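Local coordinates for protein tryptophanyl-tRNA synthetase (Thermus thermophilus, PDB 2EL7) that probably catalyses the ATP-dependent attachment of tryptophan to its cognate tRNA, as a homodimeric class I aminoacyl-tRNA synthetase, at residues L240-L244 / V270-L274; F169-F173 / E320-V325; T107-Q111 / Q151-I155; V79-V83 / L303-R309. One frame throughout, in Å; residues are numbered along the deposited sequence.

Strand 80-83, the third strand of the N-terminal parallel sheet, opens contact 4. Contact 3 follows and closes a loop of about 40 residues: it joins the start of helix 110-115 to the start of helix 153-169. Residues 169-173, at the end of that helix and in the loop after it, open contact 2. Contact 1 then joins helix 239-247 to helix 267-294, so it lies within the spans of both contact 2 and contact 4. Helix 296-324 closes both of these, first contact 4 and then contact 2. Their spans therefore cross, while contact 3 lies inside that of contact 4 alone. Contacts 2 and 4 both touch the second subunit. Contact 1 is far off, its centre about 55 Å from that of contact 2.

Contact 1. Residues L240-L244 / V270-L274; sequences LFTYL and VKRIL
Leu240 meets Val270 where helix 239-247 packs on helix 267-294. This is a helix-helix contact, with the two segments running the same general way. Their axes come within 9.9 Å at an angle of 29°. No hydrogen bond crosses; the contact is apolar. Leu240 divides its two methyls between partners. Leu240 CD2 lies 3.8 Å from Val270 CG1. Leu240 CD1 lies across the lysine chain, 3.5 Å from Lys271 CG, and also touches Leu274 CD2. CG of Leu240 stands opposite its backbone N (chi1 -173°), and this turns the branched end to the other helix. Val270 CG1 also sits over one face of the Phe241 ring, 4.0 Å from CZ. Leu274 presses its CD1 onto the partner backbone, 3.5 Å from Leu244 N. Leu274 CD1 is also 3.7 Å from Tyr243 CB, while CD2 of Leu274 lies at the edge of the tyrosine ring. In return, Leu244 CD1 rests 4.0 Å from Leu274 CA. Each of these two leucines thus lies against the other's main chain. Farther out, helix 250-261 backs Phe241 and Leu244 through Leu256, and Tyr260 meets the Phe241 ring edge-to-face. Lys271 NZ is hydrogen-bonded to Gln218 O, so its polar end has a partner outside the contact. Tyr243 lies beside Val187 and Met196 of the probable ATP site, and its OH is hydrogen-bonded to Pro188 O.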
loop_
_atom_site.group_PDB
_atom_site.type_symbol
_atom_site.label_atom_id
_atom_site.label_comp_id
_atom_site.label_asym_id
_atom_site.label_seq_id
_atom_site.Cartn_x
_atom_site.Cartn_y
_atom_site.Cartn_z
ATOM N N LEU A 240 27.596 3.627 37.460
ATOM C CA LEU A 240 28.121 2.400 38.039
ATOM C C LEU A 240 27.164 1.802 39.074
ATOM O O LEU A 240 26.947 0.584 39.089
ATOM C CB LEU A 240 29.474 2.668 38.691
ATOM C CG LEU A 240 30.229 1.439 39.190
ATOM C CD1 LEU A 240 30.812 0.677 38.013
ATOM C CD2 LEU A 240 31.341 1.883 40.121
ATOM N N PHE A 241 26.596 2.642 39.938
ATOM C CA PHE A 241 25.662 2.149 40.951
ATOM C C PHE A 241 24.243 2.072 40.432
ATOM O O PHE A 241 23.373 1.500 41.092
ATOM C CB PHE A 241 25.710 3.020 42.204
ATOM C CG PHE A 241 26.726 2.563 43.207
ATOM C CD1 PHE A 241 26.391 1.624 44.173
ATOM C CD2 PHE A 241 28.043 3.020 43.144
ATOM C CE1 PHE A 241 27.355 1.139 45.059
ATOM C CE2 PHE A 241 29.018 2.542 44.026
ATOM C CZ PHE A 241 28.673 1.600 44.981
ATOM N N THR A 242 24.007 2.654 39.255
ATOM C CA THR A 242 22.683 2.615 38.635
ATOM C C THR A 242 22.535 1.211 38.054
ATOM O O THR A 242 21.557 0.505 38.328
ATOM C CB THR A 242 22.563 3.663 37.512
ATOM O OG1 THR A 242 22.651 4.978 38.079
ATOM C CG2 THR A 242 21.240 3.529 36.784
ATOM N N TYR A 243 23.525 0.807 37.264
ATOM C CA TYR A 243 23.538 -0.519 36.678
ATOM C C TYR A 243 23.513 -1.518 37.811
ATOM O O TYR A 243 22.733 -2.466 37.788
ATOM C CB TYR A 243 24.805 -0.749 35.870
ATOM C CG TYR A 243 24.898 0.016 34.573
ATOM C CD1 TYR A 243 26.003 -0.144 33.744
ATOM C CD2 TYR A 243 23.885 0.885 34.160
ATOM C CE1 TYR A 243 26.112 0.538 32.533
ATOM C CE2 TYR A 243 23.984 1.576 32.938
ATOM C CZ TYR A 243 25.107 1.395 32.136
ATOM O OH TYR A 243 25.270 2.103 30.962
ATOM N N LEU A 244 24.366 -1.311 38.811
ATOM C CA LEU A 244 24.422 -2.233 39.945
ATOM C C LEU A 244 23.023 -2.483 40.504
ATOM O O LEU A 244 22.676 -3.606 40.868
ATOM C CB LEU A 244 25.325 -1.674 41.051
ATOM C CG LEU A 244 25.535 -2.564 42.285
ATOM C CD1 LEU A 244 26.388 -3.758 41.909
ATOM C CD2 LEU A 244 26.203 -1.770 43.395
ATOM N N VAL A 270 33.558 -2.712 43.072
ATOM C CA VAL A 270 32.182 -2.545 42.649
ATOM C C VAL A 270 31.975 -2.997 41.206
ATOM O O VAL A 270 30.976 -3.643 40.880
ATOM C CB VAL A 270 31.747 -1.093 42.785
ATOM C CG1 VAL A 270 30.303 -0.958 42.355
ATOM C CG2 VAL A 270 31.929 -0.638 44.222
ATOM N N LYS A 271 32.931 -2.674 40.346
ATOM C CA LYS A 271 32.832 -3.050 38.946
ATOM C C LYS A 271 32.751 -4.559 38.735
ATOM O O LYS A 271 32.009 -5.031 37.872
ATOM C CB LYS A 271 34.001 -2.450 38.178
ATOM C CG LYS A 271 33.900 -0.931 38.086
ATOM C CD LYS A 271 35.106 -0.320 37.396
ATOM C CE LYS A 271 34.860 1.141 37.063
ATOM N NZ LYS A 271 36.082 1.810 36.572
ATOM N N ARG A 272 33.502 -5.311 39.532
ATOM C CA ARG A 272 33.496 -6.768 39.448
ATOM C C ARG A 272 32.193 -7.312 40.031
ATOM O O ARG A 272 31.677 -8.328 39.553
ATOM C CB ARG A 272 34.674 -7.363 40.226
ATOM C CG ARG A 272 36.048 -6.865 39.811
ATOM C CD ARG A 272 36.812 -7.875 38.958
ATOM N NE ARG A 272 36.868 -9.205 39.571
ATOM C CZ ARG A 272 37.801 -10.124 39.311
ATOM N NH1 ARG A 272 38.784 -9.869 38.451
ATOM N NH2 ARG A 272 37.738 -11.313 39.899
ATOM N N ILE A 273 31.664 -6.665 41.071
ATOM C CA ILE A 273 30.407 -7.142 41.650
ATOM C C ILE A 273 29.334 -6.897 40.590
ATOM O O ILE A 273 28.451 -7.733 40.388
ATOM C CB ILE A 273 29.986 -6.379 42.912
ATOM C CG1 ILE A 273 31.043 -6.505 44.012
ATOM C CG2 ILE A 273 28.652 -6.923 43.397
ATOM C CD1 ILE A 273 30.947 -7.778 44.829
ATOM N N LEU A 274 29.419 -5.742 39.924
ATOM C CA LEU A 274 28.475 -5.392 38.867
ATOM C C LEU A 274 28.564 -6.400 37.710
ATOM O O LEU A 274 27.561 -6.955 37.275
ATOM C CB LEU A 274 28.768 -3.992 38.332
ATOM C CG LEU A 274 28.003 -3.628 37.050
ATOM C CD1 LEU A 274 26.480 -3.699 37.296
ATOM C CD2 LEU A 274 28.419 -2.246 36.590
#

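Contact 2. Residues F169-F173 / E320-V325; sequences FGETF and EVREKV
Lys324 and Thr172 reach toward each other, tip to tip, and fasten the last part of helix 296-324 to the loop after helix 153-169. Lys324 NZ donates to Thr172 OG1 at 2.9 Å. Lys324 NZ also forms a salt bridge with Glu320 OE1 at 2.9 Å, one helical turn earlier, and a weak bond to Glu171 O. The lysine chain is extended beyond CG, which carries NZ to all three acceptors. Glu320 OE2 has a second salt bridge, to Lys141. Thr172 OG1 gives its own proton to Gly170 O at 2.7 Å, so it accepts from the lysine. The donor there stands above the carbonyl plane, 36° out of it. An alanine in place of Lys324 would probably leave Glu320 OE1 without the ammonium and Thr172 OG1 without its donor. Gly170 has positive phi, and a CB would jam against the preceding carbonyl O. Phe169 completes the close part, with its CD2 3.5 Å from Lys324 O. Val325 CG2 makes a CH-pi contact over the face of that ring, 4.2 Å from the Phe169 centroid. Phe173 CZ meets Val321 CG2 at 3.7 Å, while Thr172 CG2 lies over a face of the Phe173 ring. The looser side is at Glu171, whose exposed side chain starts off away from the helix and comes no nearer than 5.9 Å. Tyr53 of the second subunit packs on Phe169, and its OH is hydrogen-bonded to Val325 O. Within the chain, Phe165 of helix 153-169 and Leu93 of helix 89-99 both touch Phe173 and Val321.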
loop_
_atom_site.group_PDB
_atom_site.type_symbol
_atom_site.label_atom_id
_atom_site.label_comp_id
_atom_site.label_asym_id
_atom_site.label_seq_id
_atom_site.Cartn_x
_atom_site.Cartn_y
_atom_site.Cartn_z
ATOM N N PHE A 169 -18.655 2.808 7.144
ATOM C CA PHE A 169 -19.031 1.507 6.619
ATOM C C PHE A 169 -19.679 0.529 7.570
ATOM O O PHE A 169 -20.018 -0.568 7.145
ATOM C CB PHE A 169 -17.809 0.821 5.976
ATOM C CG PHE A 169 -17.012 1.718 5.062
ATOM C CD1 PHE A 169 -15.754 2.194 5.452
ATOM C CD2 PHE A 169 -17.516 2.093 3.811
ATOM C CE1 PHE A 169 -15.005 3.026 4.615
ATOM C CE2 PHE A 169 -16.780 2.930 2.962
ATOM C CZ PHE A 169 -15.523 3.398 3.360
ATOM N N GLY A 170 -19.873 0.908 8.829
ATOM C CA GLY A 170 -20.455 -0.013 9.796
ATOM C C GLY A 170 -19.372 -0.384 10.801
ATOM O O GLY A 170 -18.209 -0.529 10.411
ATOM N N GLU A 171 -19.727 -0.547 12.077
ATOM C CA GLU A 171 -18.738 -0.848 13.116
ATOM C C GLU A 171 -17.841 -2.004 12.715
ATOM O O GLU A 171 -18.304 -3.118 12.497
ATOM C CB GLU A 171 -19.411 -1.161 14.468
ATOM C CG GLU A 171 -18.391 -1.193 15.632
ATOM C CD GLU A 171 -18.993 -1.508 16.996
ATOM O OE1 GLU A 171 -19.576 -2.603 17.137
ATOM O OE2 GLU A 171 -18.868 -0.668 17.928
ATOM N N THR A 172 -16.544 -1.750 12.629
ATOM C CA THR A 172 -15.644 -2.804 12.207
ATOM C C THR A 172 -14.390 -2.970 13.047
ATOM O O THR A 172 -13.982 -4.102 13.347
ATOM C CB THR A 172 -15.176 -2.571 10.765
ATOM O OG1 THR A 172 -16.313 -2.431 9.899
ATOM C CG2 THR A 172 -14.326 -3.723 10.312
ATOM N N PHE A 173 -13.783 -1.840 13.408
ATOM C CA PHE A 173 -12.529 -1.846 14.138
ATOM C C PHE A 173 -12.557 -1.252 15.538
ATOM O O PHE A 173 -13.301 -0.313 15.813
ATOM C CB PHE A 173 -11.470 -1.066 13.344
ATOM C CG PHE A 173 -11.145 -1.638 11.994
ATOM C CD1 PHE A 173 -11.540 -0.986 10.843
ATOM C CD2 PHE A 173 -10.366 -2.777 11.879
ATOM C CE1 PHE A 173 -11.158 -1.455 9.580
ATOM C CE2 PHE A 173 -9.975 -3.255 10.630
ATOM C CZ PHE A 173 -10.374 -2.591 9.474
ATOM N N GLU A 320 -14.073 -8.978 5.541
ATOM C CA GLU A 320 -15.049 -8.077 6.122
ATOM C C GLU A 320 -14.925 -6.681 5.479
ATOM O O GLU A 320 -15.926 -6.102 5.052
ATOM C CB GLU A 320 -14.839 -8.002 7.626
ATOM C CG GLU A 320 -15.874 -7.231 8.371
ATOM C CD GLU A 320 -15.530 -7.115 9.842
ATOM O OE1 GLU A 320 -16.335 -6.534 10.618
ATOM O OE2 GLU A 320 -14.447 -7.617 10.220
ATOM N N VAL A 321 -13.703 -6.153 5.379
ATOM C CA VAL A 321 -13.482 -4.830 4.772
ATOM C C VAL A 321 -13.848 -4.764 3.285
ATOM O O VAL A 321 -14.550 -3.858 2.862
ATOM C CB VAL A 321 -12.000 -4.348 4.937
ATOM C CG1 VAL A 321 -11.766 -3.060 4.136
ATOM C CG2 VAL A 321 -11.684 -4.107 6.406
ATOM N N ARG A 322 -13.394 -5.719 2.488
ATOM C CA ARG A 322 -13.705 -5.689 1.060
ATOM C C ARG A 322 -15.215 -5.605 0.808
ATOM O O ARG A 322 -15.683 -4.889 -0.089
ATOM C CB ARG A 322 -13.092 -6.920 0.349
ATOM C CG ARG A 322 -11.571 -6.832 0.226
ATOM C CD ARG A 322 -10.920 -7.876 -0.662
ATOM N NE ARG A 322 -10.754 -9.111 0.079
ATOM C CZ ARG A 322 -9.609 -9.766 0.244
ATOM N NH1 ARG A 322 -9.617 -10.876 0.959
ATOM N NH2 ARG A 322 -8.465 -9.334 -0.285
ATOM N N GLU A 323 -15.978 -6.317 1.616
ATOM C CA GLU A 323 -17.431 -6.341 1.473
ATOM C C GLU A 323 -18.117 -5.034 1.895
ATOM O O GLU A 323 -19.032 -4.563 1.213
ATOM C CB GLU A 323 -17.990 -7.488 2.294
ATOM C CG GLU A 323 -19.459 -7.686 2.118
ATOM C CD GLU A 323 -20.097 -8.181 3.391
ATOM O OE1 GLU A 323 -20.215 -7.375 4.350
ATOM O OE2 GLU A 323 -20.460 -9.380 3.440
ATOM N N LYS A 324 -17.668 -4.459 3.019
ATOM C CA LYS A 324 -18.231 -3.218 3.541
ATOM C C LYS A 324 -17.868 -1.996 2.712
ATOM O O LYS A 324 -18.605 -1.026 2.666
ATOM C CB LYS A 324 -17.799 -3.004 4.995
ATOM C CG LYS A 324 -18.452 -3.983 5.983
ATOM C CD LYS A 324 -18.187 -3.599 7.436
ATOM C CE LYS A 324 -18.872 -4.562 8.380
ATOM N NZ LYS A 324 -18.268 -4.531 9.737
ATOM N N VAL A 325 -16.717 -2.051 2.063
ATOM C CA VAL A 325 -16.234 -0.970 1.210
ATOM C C VAL A 325 -17.012 -1.056 -0.112
ATOM O O VAL A 325 -16.974 -0.147 -0.937
ATOM C CB VAL A 325 -14.691 -1.147 1.021
ATOM C CG1 VAL A 325 -14.267 -0.912 -0.406
ATOM C CG2 VAL A 325 -13.964 -0.234 1.996
#

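Contact 3. Residues T107-Q111 / Q151-I155; sequences TRMTQ and QVQHI
Gln153 OE1 is gripped by two groups of Thr110 and by a water. The backbone N of Thr110 donates to Gln153 OE1 at 2.7 Å, almost straight (174°) and in the carbonyl plane. Thr110 OG1 donates to OE1 of Gln153 at 2.8 Å from well above that plane, 59° out of it. Water 1 donates to the same OE1 at 3.2 Å and accepts from Gln111 N at 3.0 Å. The first two backbone N-H groups of helix 110-115 are met, one directly and one through water. Met109 holds the N-cap position but has no side-chain acceptor for that work. A leucine in place of Gln153 would probably leave Thr110 N without its acceptor and water 1 without one of its anchors. Bent at chi2 and chi3, Met109 brings CE back to the start of helix 153-169, 3.9 Å from Gln153 CB and 3.8 Å from His154 N. Pro130 of helix 124-139 also touches Met109. Gln111 NE2 and Gln151 NE2 stay 3.8 Å apart, with the amide planes 9° apart. Gln151 adjoins Asp150 of the probable ATP site. A phosphate ion, probably from the crystallisation liquor, lies about 4 Å from the side chain of Gln153. The contact joins two helix starts at the surface through a neutral amide. The partial positive charge of the first helix start would probably polarise that carbonyl further.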
loop_
_atom_site.group_PDB
_atom_site.type_symbol
_atom_site.label_atom_id
_atom_site.label_comp_id
_atom_site.label_asym_id
_atom_site.label_seq_id
_atom_site.Cartn_x
_atom_site.Cartn_y
_atom_site.Cartn_z
ATOM N N THR A 107 1.343 15.028 7.227
ATOM C CA THR A 107 2.432 15.987 7.126
ATOM C C THR A 107 2.789 16.597 8.492
ATOM O O THR A 107 3.925 17.026 8.710
ATOM C CB THR A 107 2.097 17.085 6.083
ATOM O OG1 THR A 107 0.912 17.784 6.469
ATOM C CG2 THR A 107 1.823 16.452 4.729
ATOM N N ARG A 108 1.847 16.580 9.435
ATOM C CA ARG A 108 2.109 17.126 10.763
ATOM C C ARG A 108 2.549 16.118 11.812
ATOM O O ARG A 108 2.730 16.491 12.974
ATOM C CB ARG A 108 0.882 17.860 11.301
ATOM C CG ARG A 108 0.527 19.065 10.510
ATOM C CD ARG A 108 -0.694 19.751 11.052
ATOM N NE ARG A 108 -1.394 20.314 9.917
ATOM C CZ ARG A 108 -2.510 19.812 9.421
ATOM N NH1 ARG A 108 -3.080 20.373 8.362
ATOM N NH2 ARG A 108 -3.078 18.773 10.011
ATOM N N MET A 109 2.688 14.849 11.440
ATOM C CA MET A 109 3.135 13.861 12.417
ATOM C C MET A 109 4.549 14.280 12.767
ATOM O O MET A 109 5.341 14.625 11.883
ATOM C CB MET A 109 3.153 12.450 11.833
ATOM C CG MET A 109 1.773 11.938 11.410
ATOM S SD MET A 109 0.704 11.418 12.753
ATOM C CE MET A 109 1.629 9.945 13.371
ATOM N N THR A 110 4.849 14.265 14.058
ATOM C CA THR A 110 6.143 14.659 14.543
ATOM C C THR A 110 7.318 13.980 13.860
ATOM O O THR A 110 8.294 14.642 13.531
ATOM C CB THR A 110 6.262 14.395 16.037
ATOM O OG1 THR A 110 5.168 15.011 16.708
ATOM C CG2 THR A 110 7.566 14.963 16.581
ATOM N N GLN A 111 7.240 12.671 13.641
ATOM C CA GLN A 111 8.373 11.978 13.044
ATOM C C GLN A 111 8.660 12.456 11.650
ATOM O O GLN A 111 9.791 12.820 11.341
ATOM C CB GLN A 111 8.182 10.453 13.072
ATOM C CG GLN A 111 8.463 9.858 14.447
ATOM C CD GLN A 111 9.034 8.431 14.392
ATOM O OE1 GLN A 111 9.921 8.126 13.578
ATOM N NE2 GLN A 111 8.551 7.566 15.273
ATOM N N GLN A 151 5.768 8.027 21.024
ATOM C CA GLN A 151 5.250 7.301 19.862
ATOM C C GLN A 151 3.771 7.054 19.954
ATOM O O GLN A 151 3.238 6.137 19.336
ATOM C CB GLN A 151 5.955 5.972 19.708
ATOM C CG GLN A 151 7.430 6.127 19.709
ATOM C CD GLN A 151 8.099 4.898 19.230
ATOM O OE1 GLN A 151 7.966 3.834 19.837
ATOM N NE2 GLN A 151 8.821 5.018 18.115
ATOM N N VAL A 152 3.122 7.893 20.738
ATOM C CA VAL A 152 1.705 7.815 20.947
ATOM C C VAL A 152 0.940 8.339 19.722
ATOM O O VAL A 152 -0.120 7.806 19.381
ATOM C CB VAL A 152 1.351 8.607 22.224
ATOM C CG1 VAL A 152 -0.153 8.777 22.367
ATOM C CG2 VAL A 152 1.893 7.861 23.422
ATOM N N GLN A 153 1.489 9.359 19.050
ATOM C CA GLN A 153 0.843 9.955 17.873
ATOM C C GLN A 153 0.282 8.968 16.856
ATOM O O GLN A 153 -0.841 9.153 16.372
ATOM C CB GLN A 153 1.790 10.916 17.141
ATOM C CG GLN A 153 1.608 12.365 17.524
ATOM C CD GLN A 153 1.955 13.346 16.406
ATOM O OE1 GLN A 153 3.052 13.315 15.845
ATOM N NE2 GLN A 153 1.014 14.228 16.087
ATOM N N HIS A 154 1.034 7.919 16.523
ATOM C CA HIS A 154 0.510 6.983 15.543
ATOM C C HIS A 154 -0.624 6.127 16.109
ATOM O O HIS A 154 -1.422 5.574 15.355
ATOM C CB HIS A 154 1.633 6.127 14.902
ATOM C CG HIS A 154 2.105 4.965 15.729
ATOM N ND1 HIS A 154 2.956 5.104 16.809
ATOM C CD2 HIS A 154 1.926 3.634 15.564
ATOM C CE1 HIS A 154 3.289 3.906 17.263
ATOM N NE2 HIS A 154 2.676 2.998 16.523
ATOM N N ILE A 155 -0.722 6.006 17.425
ATOM C CA ILE A 155 -1.855 5.255 17.943
ATOM C C ILE A 155 -3.075 6.172 17.823
ATOM O O ILE A 155 -4.174 5.701 17.552
ATOM C CB ILE A 155 -1.685 4.789 19.416
ATOM C CG1 ILE A 155 -0.782 3.555 19.522
ATOM C CG2 ILE A 155 -2.984 4.230 19.913
ATOM C CD1 ILE A 155 0.350 3.445 18.549
HETATM O O HOH W 1 5.091 11.018 14.950
#

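Contact 4. Residues V79-V83 / L303-R309; sequences VTLFV and LLEGAKR
Arg309 bends at chi3 after an extended start, and this folds its guanidinium back to Thr80. Thr80 lies on the edge strand of the parallel sheet of the Rossmann-type catalytic domain, as in class I synthetases. Arg309 NH2 donates to Thr80 OG1 at 2.9 Å, with an angle of 152° at the hydrogen. The hydroxyl meets the guanidinium at its edge, though its modelled position is less sure. Phe82 has CG between its backbone N and carbonyl carbon (chi1 62°). Its ring leads off from the helix, and Phe82 CB is left to meet Ala307 N at 3.7 Å. Segment 303-309 of helix 296-324 crosses strand 80-83 at 97°. Gly306 makes this possible: its CA lies 3.3 Å from Leu81 O in a CA-H...O contact, and a CB there would clash with that oxygen. Leu303 straddles two strand residues. Leu303 CD2 is 4.0 Å from Leu81 CG, and Leu303 CD1 is 4.1 Å from Val83 CG2. Water 2 accepts from Val83 N at 2.8 Å and donates to Leu303 O at 2.9 Å. Leu328 of the second subunit packs on Val83 and Leu303. Phe82 lies near Asp136 of the probable tryptophan site. Thr80 OG1 is also hydrogen-bonded to Arg35 O. Arg35 brings a like charge close to Arg309, which nearby carbonyl and hydroxyl oxygens would probably offset. The surer polar link is water 2, which joins the N-H of the buried Val83 to the helix.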
loop_
_atom_site.group_PDB
_atom_site.type_symbol
_atom_site.label_atom_id
_atom_site.label_comp_id
_atom_site.label_asym_id
_atom_site.label_seq_id
_atom_site.Cartn_x
_atom_site.Cartn_y
_atom_site.Cartn_z
ATOM N N VAL A 79 3.100 -17.334 22.912
ATOM C CA VAL A 79 2.604 -16.214 22.115
ATOM C C VAL A 79 2.493 -16.414 20.607
ATOM O O VAL A 79 2.534 -17.553 20.111
ATOM C CB VAL A 79 3.430 -14.933 22.388
ATOM C CG1 VAL A 79 3.628 -14.769 23.892
ATOM C CG2 VAL A 79 4.779 -14.975 21.642
ATOM N N THR A 80 2.324 -15.301 19.885
ATOM C CA THR A 80 2.192 -15.334 18.426
ATOM C C THR A 80 3.168 -14.359 17.826
ATOM O O THR A 80 2.928 -13.170 17.815
ATOM C CB THR A 80 0.746 -15.002 17.999
ATOM O OG1 THR A 80 -0.099 -16.070 18.433
ATOM C CG2 THR A 80 0.599 -14.863 16.479
ATOM N N LEU A 81 4.280 -14.893 17.331
ATOM C CA LEU A 81 5.366 -14.117 16.739
ATOM C C LEU A 81 5.438 -14.357 15.261
ATOM O O LEU A 81 5.476 -15.499 14.824
ATOM C CB LEU A 81 6.686 -14.534 17.366
ATOM C CG LEU A 81 7.988 -13.851 16.936
ATOM C CD1 LEU A 81 7.939 -12.364 17.265
ATOM C CD2 LEU A 81 9.154 -14.516 17.691
ATOM N N PHE A 82 5.477 -13.276 14.493
ATOM C CA PHE A 82 5.527 -13.362 13.043
ATOM C C PHE A 82 6.217 -12.151 12.414
ATOM O O PHE A 82 6.463 -11.137 13.084
ATOM C CB PHE A 82 4.108 -13.503 12.506
ATOM C CG PHE A 82 3.220 -12.336 12.812
ATOM C CD1 PHE A 82 3.087 -11.301 11.906
ATOM C CD2 PHE A 82 2.486 -12.291 13.995
ATOM C CE1 PHE A 82 2.220 -10.219 12.167
ATOM C CE2 PHE A 82 1.629 -11.232 14.271
ATOM C CZ PHE A 82 1.494 -10.183 13.347
ATOM N N VAL A 83 6.544 -12.274 11.129
ATOM C CA VAL A 83 7.210 -11.211 10.382
ATOM C C VAL A 83 6.171 -10.443 9.573
ATOM O O VAL A 83 5.391 -11.043 8.835
ATOM C CB VAL A 83 8.256 -11.782 9.398
ATOM C CG1 VAL A 83 8.827 -10.649 8.533
ATOM C CG2 VAL A 83 9.357 -12.485 10.164
ATOM N N LEU A 303 8.021 -18.739 13.560
ATOM C CA LEU A 303 7.603 -17.659 12.667
ATOM C C LEU A 303 6.507 -18.137 11.705
ATOM O O LEU A 303 5.523 -17.444 11.477
ATOM C CB LEU A 303 8.805 -17.116 11.857
ATOM C CG LEU A 303 9.933 -16.466 12.677
ATOM C CD1 LEU A 303 10.998 -15.908 11.761
ATOM C CD2 LEU A 303 9.346 -15.342 13.533
ATOM N N LEU A 304 6.677 -19.340 11.175
ATOM C CA LEU A 304 5.741 -19.923 10.227
ATOM C C LEU A 304 4.386 -20.125 10.869
ATOM O O LEU A 304 3.353 -19.837 10.272
ATOM C CB LEU A 304 6.276 -21.264 9.745
ATOM C CG LEU A 304 5.785 -21.786 8.390
ATOM C CD1 LEU A 304 6.392 -20.921 7.287
ATOM C CD2 LEU A 304 6.193 -23.272 8.196
ATOM N N GLU A 305 4.403 -20.627 12.095
ATOM C CA GLU A 305 3.185 -20.893 12.849
ATOM C C GLU A 305 2.553 -19.578 13.368
ATOM O O GLU A 305 1.335 -19.452 13.442
ATOM C CB GLU A 305 3.514 -21.844 14.024
ATOM C CG GLU A 305 2.359 -22.763 14.453
ATOM C CD GLU A 305 2.127 -23.922 13.474
ATOM O OE1 GLU A 305 0.990 -24.460 13.438
ATOM O OE2 GLU A 305 3.079 -24.302 12.743
ATOM N N GLY A 306 3.389 -18.613 13.735
ATOM C CA GLY A 306 2.861 -17.357 14.198
ATOM C C GLY A 306 2.110 -16.700 13.048
ATOM O O GLY A 306 1.055 -16.062 13.228
ATOM N N ALA A 307 2.649 -16.876 11.846
ATOM C CA ALA A 307 2.044 -16.294 10.667
ATOM C C ALA A 307 0.710 -16.947 10.292
ATOM O O ALA A 307 -0.236 -16.241 9.904
ATOM C CB ALA A 307 3.026 -16.361 9.489
ATOM N N LYS A 308 0.615 -18.273 10.407
ATOM C CA LYS A 308 -0.632 -18.972 10.054
ATOM C C LYS A 308 -1.754 -18.406 10.886
ATOM O O LYS A 308 -2.808 -18.034 10.376
ATOM C CB LYS A 308 -0.525 -20.481 10.322
ATOM C CG LYS A 308 0.611 -21.135 9.583
ATOM C CD LYS A 308 0.522 -22.654 9.594
ATOM C CE LYS A 308 1.770 -23.241 8.916
ATOM N NZ LYS A 308 1.753 -24.723 8.836
ATOM N N ARG A 309 -1.480 -18.340 12.180
ATOM C CA ARG A 309 -2.389 -17.830 13.193
ATOM C C ARG A 309 -2.812 -16.366 12.967
ATOM O O ARG A 309 -3.995 -16.042 13.060
ATOM C CB ARG A 309 -1.694 -17.979 14.548
ATOM C CG ARG A 309 -2.551 -17.718 15.737
ATOM C CD ARG A 309 -1.718 -17.978 17.006
ATOM N NE ARG A 309 -1.172 -19.333 17.079
ATOM C CZ ARG A 309 0.093 -19.636 17.389
ATOM N NH1 ARG A 309 0.477 -20.904 17.432
ATOM N NH2 ARG A 309 0.978 -18.688 17.643
HETATM O O HOH W 2 6.265 -14.948 10.267
#